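Local coordinates for conserved domain protein (Streptococcus pneumoniae, PDB 2FI0) that is of unknown function but folds as a small, helix-rich domain with a two-stranded parallel sheet and belongs to the DUF1858 family, at residues I9-P14 against S51-S56; M5-D10 against H22-E27. One frame throughout, in Å; residues are numbered along the deposited sequence.

Interaction 1. Residues I9-P14 against S51-S56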
ATOM      1  N   ILE A   9       8.307  -2.307   0.726  1.00 44.25           N
ATOM      2  CA  ILE A   9       6.940  -2.385   0.234  1.00 44.49           C
ATOM      3  C   ILE A   9       6.954  -2.488  -1.283  1.00 43.58           C
ATOM      4  O   ILE A   9       7.539  -1.666  -1.967  1.00 42.16           O
ATOM      5  CB  ILE A   9       6.090  -1.187   0.708  1.00 44.03           C
ATOM      6  CG1 ILE A   9       5.890  -1.298   2.220  1.00 46.19           C
ATOM      7  CG2 ILE A   9       4.729  -1.151  -0.040  1.00 44.42           C
ATOM      8  CD1 ILE A   9       5.216  -0.106   2.865  1.00 47.06           C
ATOM      9  N   ASP A  10       6.315  -3.533  -1.786  1.00 43.67           N
ATOM     10  CA  ASP A  10       6.209  -3.779  -3.207  1.00 43.88           C
ATOM     11  C   ASP A  10       4.831  -3.265  -3.650  1.00 44.10           C
ATOM     12  O   ASP A  10       3.799  -3.732  -3.165  1.00 44.04           O
ATOM     13  CB  ASP A  10       6.371  -5.282  -3.467  1.00 43.53           C
ATOM     14  CG  ASP A  10       6.547  -5.612  -4.938  1.00 43.79           C
ATOM     15  OD1 ASP A  10       6.055  -4.847  -5.790  1.00 41.41           O
ATOM     16  OD2 ASP A  10       7.175  -6.654  -5.239  1.00 43.97           O
ATOM     17  N   VAL A  11       4.820  -2.286  -4.552  1.00 44.00           N
ATOM     18  CA  VAL A  11       3.564  -1.680  -4.987  1.00 44.15           C
ATOM     19  C   VAL A  11       2.911  -2.507  -6.097  1.00 44.09           C
ATOM     20  O   VAL A  11       1.843  -2.152  -6.578  1.00 43.26           O
ATOM     21  CB  VAL A  11       3.742  -0.185  -5.434  1.00 44.10           C
ATOM     22  CG1 VAL A  11       4.188   0.679  -4.266  1.00 44.36           C
ATOM     23  CG2 VAL A  11       4.718  -0.044  -6.607  1.00 43.81           C
ATOM     24  N   SER A  12       3.559  -3.601  -6.500  1.00 44.43           N
ATOM     25  CA  SER A  12       3.061  -4.437  -7.585  1.00 45.08           C
ATOM     26  C   SER A  12       2.359  -5.709  -7.141  1.00 45.27           C
ATOM     27  O   SER A  12       1.913  -6.461  -7.985  1.00 46.46           O
ATOM     28  CB  SER A  12       4.190  -4.798  -8.554  1.00 45.06           C
ATOM     29  OG  SER A  12       5.031  -5.805  -8.023  1.00 45.99           O
ATOM     30  N   ILE A  13       2.253  -5.949  -5.837  1.00 45.57           N
ATOM     31  CA  ILE A  13       1.582  -7.133  -5.302  1.00 45.58           C
ATOM     32  C   ILE A  13       0.256  -6.706  -4.639  1.00 46.02           C
ATOM     33  O   ILE A  13       0.068  -5.525  -4.352  1.00 46.15           O
ATOM     34  CB  ILE A  13       2.493  -7.909  -4.289  1.00 45.64           C
ATOM     35  CG1 ILE A  13       2.775  -7.081  -3.028  1.00 45.77           C
ATOM     36  CG2 ILE A  13       3.810  -8.334  -4.956  1.00 45.14           C
ATOM     37  CD1 ILE A  13       3.437  -7.861  -1.936  1.00 45.51           C
ATOM     38  N   PRO A  14      -0.670  -7.658  -4.406  1.00 46.26           N
ATOM     39  CA  PRO A  14      -1.960  -7.306  -3.797  1.00 46.49           C
ATOM     40  C   PRO A  14      -1.846  -6.556  -2.470  1.00 46.48           C
ATOM     41  O   PRO A  14      -1.011  -6.890  -1.648  1.00 46.49           O
ATOM     42  CB  PRO A  14      -2.645  -8.672  -3.597  1.00 46.54           C
ATOM     43  CG  PRO A  14      -2.037  -9.544  -4.630  1.00 46.42           C
ATOM     44  CD  PRO A  14      -0.598  -9.093  -4.735  1.00 46.17           C
ATOM     45  N   SER A  51      -3.442  -4.144  -6.390  1.00 46.86           N
ATOM     46  CA  SER A  51      -2.160  -3.720  -5.834  1.00 46.66           C
ATOM     47  C   SER A  51      -2.199  -2.238  -5.493  1.00 46.65           C
ATOM     48  O   SER A  51      -3.184  -1.550  -5.790  1.00 46.47           O
ATOM     49  CB  SER A  51      -1.035  -3.999  -6.831  1.00 46.17           C
ATOM     50  OG  SER A  51      -1.186  -3.232  -8.001  1.00 44.04           O
ATOM     51  N   LEU A  52      -1.137  -1.734  -4.869  1.00 46.50           N
ATOM     52  CA  LEU A  52      -1.038  -0.287  -4.611  1.00 47.02           C
ATOM     53  C   LEU A  52      -0.980   0.503  -5.905  1.00 46.80           C
ATOM     54  O   LEU A  52      -1.519   1.603  -6.001  1.00 46.69           O
ATOM     55  CB  LEU A  52       0.182   0.056  -3.751  1.00 47.16           C
ATOM     56  CG  LEU A  52       0.069  -0.389  -2.285  1.00 48.00           C
ATOM     57  CD1 LEU A  52       1.345  -0.064  -1.550  1.00 48.77           C
ATOM     58  CD2 LEU A  52      -1.103   0.286  -1.608  1.00 48.69           C
ATOM     59  N   LYS A  53      -0.317  -0.063  -6.899  1.00 46.74           N
ATOM     60  CA  LYS A  53      -0.218   0.578  -8.200  1.00 47.43           C
ATOM     61  C   LYS A  53      -1.599   0.658  -8.870  1.00 46.99           C
ATOM     62  O   LYS A  53      -1.995   1.714  -9.331  1.00 46.04           O
ATOM     63  CB  LYS A  53       0.764  -0.194  -9.063  1.00 47.43           C
ATOM     64  CG  LYS A  53       1.200   0.530 -10.288  1.00 48.80           C
ATOM     65  CD  LYS A  53       2.105  -0.344 -11.158  1.00 48.88           C
ATOM     66  CE  LYS A  53       3.382  -0.724 -10.459  1.00 47.62           C
ATOM     67  NZ  LYS A  53       4.352  -1.272 -11.436  1.00 47.90           N
ATOM     68  N   GLN A  54      -2.322  -0.461  -8.901  1.00 47.37           N
ATOM     69  CA  GLN A  54      -3.691  -0.507  -9.447  1.00 47.92           C
ATOM     70  C   GLN A  54      -4.652   0.352  -8.616  1.00 47.82           C
ATOM     71  O   GLN A  54      -5.396   1.180  -9.144  1.00 47.48           O
ATOM     72  CB  GLN A  54      -4.192  -1.953  -9.503  1.00 48.12           C
ATOM     73  CG  GLN A  54      -3.475  -2.830 -10.536  1.00 48.71           C
ATOM     74  CD  GLN A  54      -3.575  -4.331 -10.249  1.00 48.62           C
ATOM     75  OE1 GLN A  54      -3.730  -4.762  -9.109  1.00 49.52           O
ATOM     76  NE2 GLN A  54      -3.457  -5.130 -11.296  1.00 50.38           N
ATOM     77  N   GLY A  55      -4.609   0.158  -7.308  1.00 48.22           N
ATOM     78  CA  GLY A  55      -5.430   0.908  -6.379  1.00 49.09           C
ATOM     79  C   GLY A  55      -5.272   2.415  -6.443  1.00 49.79           C
ATOM     80  O   GLY A  55      -6.257   3.139  -6.308  1.00 50.07           O
ATOM     81  N   SER A  56      -4.049   2.894  -6.644  1.00 50.30           N
ATOM     82  CA  SER A  56      -3.791   4.332  -6.720  1.00 50.96           C
ATOM     83  C   SER A  56      -4.482   4.980  -7.925  1.00 51.46           C
ATOM     84  O   SER A  56      -4.977   6.115  -7.850  1.00 51.45           O
ATOM     85  CB  SER A  56      -2.278   4.605  -6.766  1.00 51.58           C
ATOM     86  OG  SER A  56      -1.709   4.286  -8.031  1.00 52.92           O
TER
HETATM   87  O   HOH W   1       1.014  -3.409  -3.526  1.00 38.69           O
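The peptide carbonyl of Val11 is the flat group that joins the two segments. Lys53 N lies in its plane, 3.0 Å from Val11 O, and gives a moderately bent bond (N-H...O 151°) from the first turn of the helix. The other flat groups serve their own segments. Ser12 N closes an Asx turn on Asp10 OD1 within the type I turn from Asp10 to Ile13, and Ser12 OG adds a second bond from the same face, both about 30° out of the carboxylate plane. The Gln54 amide accepts Ser51 N through OE1, in plane and on a lone pair. Ser51 OG, set between its backbone N and carbonyl carbon (chi1 64°), accepts Gln54 N at 3.1 Å, completing a capping box. The same serine faces the turn, its CB lying 3.1 Å from Ile13 O. A water bridges the turn to the helix start, donating to Asp10 O and accepting from Leu52 N.

Val11 CB meets Leu52 CB at 3.9 Å, the two side chains crossing at about a right angle, and Leu52 CD1 lies 3.9 Å from Ile9 CG2. Lys53 bends at chi3, bringing CE to Val11 CG2; its NZ forms a salt bridge with Asp81.

Strand 8-10 pairs in parallel with strand 76-78 beside this contact, while helix 15-21 packs Val18 on Ile9 and Val15 on Leu52.

Interaction 2. Residues M5-D10 against H22-E27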
ATOM      1  N   MET A   5      16.877  -3.755   4.578  1.00 58.05           N
ATOM      2  CA  MET A   5      16.624  -5.136   4.955  1.00 57.82           C
ATOM      3  C   MET A   5      15.165  -5.338   5.357  1.00 57.53           C
ATOM      4  O   MET A   5      14.545  -6.343   5.019  1.00 57.44           O
ATOM      5  CB  MET A   5      17.532  -5.493   6.127  1.00 57.91           C
ATOM      6  CG  MET A   5      17.728  -6.986   6.346  1.00 57.98           C
ATOM      7  SD  MET A   5      18.575  -7.845   5.011  1.00 55.46           S
ATOM      8  CE  MET A   5      19.903  -6.721   4.576  1.00 54.72           C
ATOM      9  N   ASP A   6      14.634  -4.366   6.089  1.00 57.06           N
ATOM     10  CA  ASP A   6      13.290  -4.425   6.610  1.00 56.44           C
ATOM     11  C   ASP A   6      12.484  -3.287   5.986  1.00 55.10           C
ATOM     12  O   ASP A   6      13.045  -2.368   5.367  1.00 55.33           O
ATOM     13  CB  ASP A   6      13.338  -4.291   8.146  1.00 57.53           C
ATOM     14  CG  ASP A   6      14.279  -5.300   8.797  1.00 61.29           C
ATOM     15  OD1 ASP A   6      14.417  -6.421   8.250  1.00 67.59           O
ATOM     16  OD2 ASP A   6      14.876  -4.995   9.864  1.00 66.09           O
ATOM     17  N   ASN A   7      11.173  -3.357   6.146  1.00 52.87           N
ATOM     18  CA  ASN A   7      10.280  -2.273   5.739  1.00 51.51           C
ATOM     19  C   ASN A   7      10.285  -1.990   4.226  1.00 49.65           C
ATOM     20  O   ASN A   7      10.205  -0.857   3.796  1.00 48.93           O
ATOM     21  CB  ASN A   7      10.561  -1.007   6.580  1.00 51.76           C
ATOM     22  CG  ASN A   7      10.304  -1.229   8.079  1.00 52.98           C
ATOM     23  OD1 ASN A   7       9.180  -1.519   8.496  1.00 52.77           O
ATOM     24  ND2 ASN A   7      11.364  -1.130   8.886  1.00 55.32           N
ATOM     25  N   ILE A   8      10.333  -3.056   3.434  1.00 47.57           N
ATOM     26  CA  ILE A   8      10.282  -2.973   1.981  1.00 46.42           C
ATOM     27  C   ILE A   8       8.828  -3.203   1.559  1.00 45.49           C
ATOM     28  O   ILE A   8       8.201  -4.166   2.000  1.00 44.57           O
ATOM     29  CB  ILE A   8      11.220  -4.028   1.335  1.00 45.73           C
ATOM     30  CG1 ILE A   8      12.679  -3.727   1.693  1.00 45.11           C
ATOM     31  CG2 ILE A   8      11.034  -4.091  -0.173  1.00 45.62           C
ATOM     32  CD1 ILE A   8      13.586  -4.918   1.503  1.00 45.35           C
ATOM     33  N   ILE A   9       8.307  -2.307   0.726  1.00 44.25           N
ATOM     34  CA  ILE A   9       6.940  -2.385   0.234  1.00 44.49           C
ATOM     35  C   ILE A   9       6.954  -2.488  -1.283  1.00 43.58           C
ATOM     36  O   ILE A   9       7.539  -1.666  -1.967  1.00 42.16           O
ATOM     37  CB  ILE A   9       6.090  -1.187   0.708  1.00 44.03           C
ATOM     38  CG1 ILE A   9       5.890  -1.298   2.220  1.00 46.19           C
ATOM     39  CG2 ILE A   9       4.729  -1.151  -0.040  1.00 44.42           C
ATOM     40  CD1 ILE A   9       5.216  -0.106   2.865  1.00 47.06           C
ATOM     41  N   ASP A  10       6.315  -3.533  -1.786  1.00 43.67           N
ATOM     42  CA  ASP A  10       6.209  -3.779  -3.207  1.00 43.88           C
ATOM     43  C   ASP A  10       4.831  -3.265  -3.650  1.00 44.10           C
ATOM     44  O   ASP A  10       3.799  -3.732  -3.165  1.00 44.04           O
ATOM     45  CB  ASP A  10       6.371  -5.282  -3.467  1.00 43.53           C
ATOM     46  CG  ASP A  10       6.547  -5.612  -4.938  1.00 43.79           C
ATOM     47  OD1 ASP A  10       6.055  -4.847  -5.790  1.00 41.41           O
ATOM     48  OD2 ASP A  10       7.175  -6.654  -5.239  1.00 43.97           O
ATOM     49  N   HIS A  22       3.131  -6.023   6.724  1.00 47.44           N
ATOM     50  CA  HIS A  22       3.369  -4.776   7.456  1.00 47.54           C
ATOM     51  C   HIS A  22       2.077  -4.205   8.065  1.00 47.27           C
ATOM     52  O   HIS A  22       1.534  -3.232   7.527  1.00 46.73           O
ATOM     53  CB  HIS A  22       3.959  -3.723   6.509  1.00 47.64           C
ATOM     54  CG  HIS A  22       5.219  -4.150   5.824  1.00 48.13           C
ATOM     55  ND1 HIS A  22       5.246  -4.538   4.502  1.00 49.25           N
ATOM     56  CD2 HIS A  22       6.497  -4.236   6.268  1.00 49.18           C
ATOM     57  CE1 HIS A  22       6.485  -4.844   4.161  1.00 48.16           C
ATOM     58  NE2 HIS A  22       7.265  -4.662   5.211  1.00 49.58           N
ATOM     59  N   PRO A  23       1.580  -4.793   9.181  1.00 47.14           N
ATOM     60  CA  PRO A  23       0.313  -4.310   9.771  1.00 47.24           C
ATOM     61  C   PRO A  23       0.306  -2.803  10.071  1.00 47.09           C
ATOM     62  O   PRO A  23      -0.713  -2.145   9.901  1.00 46.32           O
ATOM     63  CB  PRO A  23       0.165  -5.135  11.063  1.00 47.49           C
ATOM     64  CG  PRO A  23       1.055  -6.327  10.898  1.00 47.55           C
ATOM     65  CD  PRO A  23       2.136  -5.950   9.903  1.00 47.22           C
ATOM     66  N   GLU A  24       1.454  -2.272  10.476  1.00 47.49           N
ATOM     67  CA  GLU A  24       1.623  -0.834  10.774  1.00 47.80           C
ATOM     68  C   GLU A  24       1.414   0.095   9.570  1.00 47.55           C
ATOM     69  O   GLU A  24       1.176   1.295   9.746  1.00 48.05           O
ATOM     70  CB  GLU A  24       3.025  -0.530  11.334  1.00 48.61           C
ATOM     71  CG  GLU A  24       3.877  -1.743  11.757  1.00 52.09           C
ATOM     72  CD  GLU A  24       4.481  -2.514  10.560  1.00 54.59           C
ATOM     73  OE1 GLU A  24       4.483  -3.776  10.640  1.00 55.39           O
ATOM     74  OE2 GLU A  24       4.948  -1.869   9.568  1.00 54.48           O
ATOM     75  N   VAL A  25       1.539  -0.427   8.354  1.00 46.95           N
ATOM     76  CA  VAL A  25       1.383   0.414   7.168  1.00 46.44           C
ATOM     77  C   VAL A  25      -0.088   0.732   6.865  1.00 46.16           C
ATOM     78  O   VAL A  25      -0.361   1.671   6.130  1.00 45.06           O
ATOM     79  CB  VAL A  25       2.081  -0.199   5.926  1.00 46.33           C
ATOM     80  CG1 VAL A  25       1.190  -1.213   5.231  1.00 47.39           C
ATOM     81  CG2 VAL A  25       2.514   0.908   4.942  1.00 46.52           C
ATOM     82  N   LEU A  26      -1.028  -0.024   7.446  1.00 46.01           N
ATOM     83  CA  LEU A  26      -2.458   0.195   7.177  1.00 46.37           C
ATOM     84  C   LEU A  26      -2.906   1.625   7.521  1.00 46.53           C
ATOM     85  O   LEU A  26      -3.615   2.261   6.746  1.00 46.52           O
ATOM     86  CB  LEU A  26      -3.324  -0.832   7.923  1.00 46.36           C
ATOM     87  CG  LEU A  26      -4.838  -0.775   7.683  1.00 46.21           C
ATOM     88  CD1 LEU A  26      -5.159  -0.905   6.197  1.00 46.69           C
ATOM     89  CD2 LEU A  26      -5.552  -1.847   8.489  1.00 46.06           C
ATOM     90  N   GLU A  27      -2.462   2.127   8.668  1.00 47.09           N
ATOM     91  CA  GLU A  27      -2.770   3.490   9.121  1.00 47.38           C
ATOM     92  C   GLU A  27      -2.329   4.561   8.107  1.00 47.51           C
ATOM     93  O   GLU A  27      -2.952   5.628   7.991  1.00 47.59           O
ATOM     94  CB  GLU A  27      -2.075   3.741  10.460  1.00 47.43           C
ATOM     95  CG  GLU A  27      -2.289   5.132  11.051  1.00 48.31           C
ATOM     96  CD  GLU A  27      -1.511   5.354  12.345  1.00 49.27           C
ATOM     97  OE1 GLU A  27      -0.336   4.919  12.425  1.00 52.98           O
ATOM     98  OE2 GLU A  27      -2.075   5.978  13.273  1.00 51.91           O
TER
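Asn7 meets His22 where the chain enters strand 8-10: Asn7 CA lies 3.9 Å from His22 NE2. With phi/psi of 63°/40°, Asn7 adopts a left-handed helical conformation, placing a bend just ahead of the strand. Its amide contacts the other segment loosely, since Asn7 OD1 stays 4.4 Å from His22 CD2; the Asn7 side chain also touches Tyr75. Glu24 OE2, 4.4 Å from Asn7 OD1, has its polar partner in Tyr75 OH.

At Ile8 the CB bond points away from 22-27 and the side chain packs on Ile78, so the residue presents its backbone to the imidazole. The approach of Ile8 O to that ring is too short to be trusted in detail.

Ile9 bonds through its backbone to both Glu76 and Ile78, two residues apart, as a residue in a parallel pair does; strands 8-10 and 76-78 thus form a two-stranded parallel sheet, although helices fill most of the sequence between them.

Ile9 turns its longer branch to the second segment. CG1 sits 4.0 Å from His22 ND1, and CD1 reaches Val25 CG2 tip to tip at 3.6 Å. His22 CG stands anti to the carbonyl carbon (chi1 -57°), which carries the ring to the strand, where Asn7 CA and Ile9 CG1 meet it obliquely. His22 is the first residue past helix 15-21 to leave helical geometry; its O accepts Val25 N at 2.9 Å, and both residues direct their CB toward 5-10. Leu70 of helix 63-72 and Val18 of helix 15-21 each touch both Ile9 and Val25.

Both interactions start from strand 8-10 and share Ile9, whose two branches part between them: CG2 serves 51-56 in interaction 1, while CG1 and CD1 serve 22-27 in interaction 2. Their centres are about 12 Å apart. Each is partly buried, yet interaction 1 lies nearer the centre of the chain, about 6 Å against 8 Å, and covers more surface, 308 Å² against 205 Å². The chemistry differs accordingly. Where the strand gives way to a turn, a direct backbone bond and a water tie it to a helix start; at the strand's beginning, the contact with the turn after helix 15-21 rests on van der Waals packing of aliphatic and imidazole groups.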